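Local coordinates for putative uncharacterized protein (Neurospora crassa, PDB 3EUQ) that is a type III pentaketide synthase of the chalcone synthase family, an acyltransferase that probably builds polyketides by successive decarboxylative condensations, at residues 2-7 / 220-225. The protein carries 1 engineered substitution. Sequence-based numbering, arbitrary orientation.
Sequences GLSITG and KPAIYD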
loop_
_atom_site.group_PDB
_atom_site.type_symbol
_atom_site.label_atom_id
_atom_site.label_comp_id
_atom_site.label_asym_id
_atom_site.label_seq_id
_atom_site.Cartn_x
_atom_site.Cartn_y
_atom_site.Cartn_z
ATOM N N GLY A 2 -17.034 18.280 7.504
ATOM C CA GLY A 2 -16.102 18.615 8.582
ATOM C C GLY A 2 -14.663 18.214 8.299
ATOM O O GLY A 2 -13.880 17.993 9.233
ATOM N N LEU A 3 -14.309 18.141 7.015
ATOM C CA LEU A 3 -12.956 17.767 6.603
ATOM C C LEU A 3 -12.142 18.959 6.183
ATOM O O LEU A 3 -12.543 19.725 5.298
ATOM C CB LEU A 3 -12.989 16.767 5.451
ATOM C CG LEU A 3 -13.698 15.461 5.754
ATOM C CD1 LEU A 3 -13.810 14.640 4.481
ATOM C CD2 LEU A 3 -12.941 14.733 6.859
ATOM N N SER A 4 -10.981 19.111 6.808
ATOM C CA SER A 4 -10.133 20.252 6.496
ATOM C C SER A 4 -8.654 19.914 6.446
ATOM O O SER A 4 -8.164 19.110 7.229
ATOM C CB SER A 4 -10.401 21.405 7.469
ATOM O OG SER A 4 -10.077 21.044 8.804
ATOM N N ILE A 5 -7.958 20.538 5.498
ATOM C CA ILE A 5 -6.505 20.517 5.469
ATOM C C ILE A 5 -6.047 21.670 6.337
ATOM O O ILE A 5 -6.295 22.830 6.009
ATOM C CB ILE A 5 -5.937 20.636 4.032
ATOM C CG1 ILE A 5 -6.283 19.383 3.222
ATOM C CG2 ILE A 5 -4.391 20.820 4.060
ATOM C CD1 ILE A 5 -6.214 19.579 1.695
ATOM N N THR A 6 -5.403 21.337 7.459
ATOM C CA THR A 6 -4.983 22.332 8.459
ATOM C C THR A 6 -3.499 22.684 8.367
ATOM O O THR A 6 -3.045 23.675 8.929
ATOM C CB THR A 6 -5.310 21.870 9.901
ATOM O OG1 THR A 6 -4.892 20.513 10.074
ATOM C CG2 THR A 6 -6.825 21.983 10.184
ATOM N N GLY A 7 -2.742 21.876 7.640
ATOM C CA GLY A 7 -1.330 22.173 7.456
ATOM C C GLY A 7 -0.834 21.498 6.215
ATOM O O GLY A 7 -1.328 20.428 5.852
ATOM N N LYS A 220 -11.706 27.244 14.418
ATOM C CA LYS A 220 -10.295 26.897 14.183
ATOM C C LYS A 220 -9.935 27.139 12.704
ATOM O O LYS A 220 -10.733 26.812 11.810
ATOM C CB LYS A 220 -10.022 25.446 14.611
ATOM C CG LYS A 220 -8.943 24.692 13.811
ATOM C CD LYS A 220 -7.548 24.833 14.419
ATOM C CE LYS A 220 -6.486 24.249 13.490
ATOM N NZ LYS A 220 -5.235 23.873 14.222
ATOM N N PRO A 221 -8.755 27.746 12.442
ATOM C CA PRO A 221 -8.423 28.040 11.055
ATOM C C PRO A 221 -7.972 26.801 10.304
ATOM O O PRO A 221 -7.233 25.973 10.846
ATOM C CB PRO A 221 -7.269 29.050 11.170
ATOM C CG PRO A 221 -6.618 28.747 12.471
ATOM C CD PRO A 221 -7.703 28.201 13.376
ATOM N N ALA A 222 -8.437 26.670 9.069
ATOM C CA ALA A 222 -7.953 25.625 8.173
ATOM C C ALA A 222 -7.385 26.310 6.934
ATOM O O ALA A 222 -7.458 27.536 6.812
ATOM C CB ALA A 222 -9.082 24.680 7.811
ATOM N N ILE A 223 -6.801 25.534 6.027
ATOM C CA ILE A 223 -6.283 26.111 4.787
ATOM C C ILE A 223 -7.238 25.793 3.651
ATOM O O ILE A 223 -7.597 26.665 2.864
ATOM C CB ILE A 223 -4.838 25.664 4.512
ATOM C CG1 ILE A 223 -3.944 26.181 5.633
ATOM C CG2 ILE A 223 -4.339 26.207 3.186
ATOM C CD1 ILE A 223 -2.845 25.262 5.980
ATOM N N TYR A 224 -7.658 24.537 3.579
ATOM C CA TYR A 224 -8.686 24.139 2.631
ATOM C C TYR A 224 -9.687 23.282 3.368
ATOM O O TYR A 224 -9.310 22.493 4.224
ATOM C CB TYR A 224 -8.078 23.326 1.477
ATOM C CG TYR A 224 -6.999 24.020 0.677
ATOM C CD1 TYR A 224 -7.334 24.894 -0.366
ATOM C CD2 TYR A 224 -5.647 23.758 0.908
ATOM C CE1 TYR A 224 -6.352 25.522 -1.132
ATOM C CE2 TYR A 224 -4.654 24.380 0.148
ATOM C CZ TYR A 224 -5.019 25.267 -0.869
ATOM O OH TYR A 224 -4.061 25.895 -1.627
ATOM N N ASP A 225 -10.964 23.452 3.061
ATOM C CA ASP A 225 -11.977 22.477 3.440
ATOM C C ASP A 225 -12.099 21.499 2.281
ATOM O O ASP A 225 -12.124 21.923 1.125
ATOM C CB ASP A 225 -13.326 23.158 3.652
ATOM C CG ASP A 225 -13.302 24.176 4.777
ATOM O OD1 ASP A 225 -12.724 23.881 5.846
ATOM O OD2 ASP A 225 -13.869 25.272 4.584
HETATM O O HOH W 1 -15.075 21.553 6.504
HETATM O O HOH W 2 -4.538 25.739 9.779
#
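Ile-5 and Tyr-224 lie opposite each other as an antiparallel hydrogen-bonded pair, their side chains leaving on the same face of the sheet. With CG1 anti to the carbonyl carbon (chi1 -67°), Ile-5 extends CD1 to within 4.2 Å of Tyr-224 CB, and the two side chains cross obliquely. The beta-branched chain suits a strand and adds an apolar arm, while the tyrosine combines a flat apolar ring with a hydroxyl that reaches the carbonyl oxygen of Leu-339. Ile-5 N gives its hydrogen to Tyr-224 O at 2.7 Å. In return, Ile-5 O accepts from two successive amides, Ile-223 N at 2.8 Å and Tyr-224 N at a longer 3.3 Å, the latter on a lone pair in the carbonyl plane. Two residues set against one make a classic beta bulge, here where strand 224-233 begins beside strand 4-11 in the central mixed sheet of this thiolase-like fold. Within the bulge, the end of Ile-223 comes nearer to the partner strand, its CD1 3.4 Å from Thr-6 O and also against Gly-7 CA, where the glycine presents bare backbone to the methyl. On the face away from Tyr-224, Ser-4 and Asp-225 form a non-hydrogen-bonded pair; Asp-225 turns its carboxylate to Arg-379 in a salt bridge, and Ser-4 CB presses against the small methyl of Ala-222 at 3.5 Å. Thr-6 CG2 meets the aliphatic CE of Lys-220 at 4.0 Å, the two side chains crossing nearly at right angles. A water donates to both Thr-6 O and Pro-221 O, bridging strand 4-11 to the loop that leads into strand 224-233.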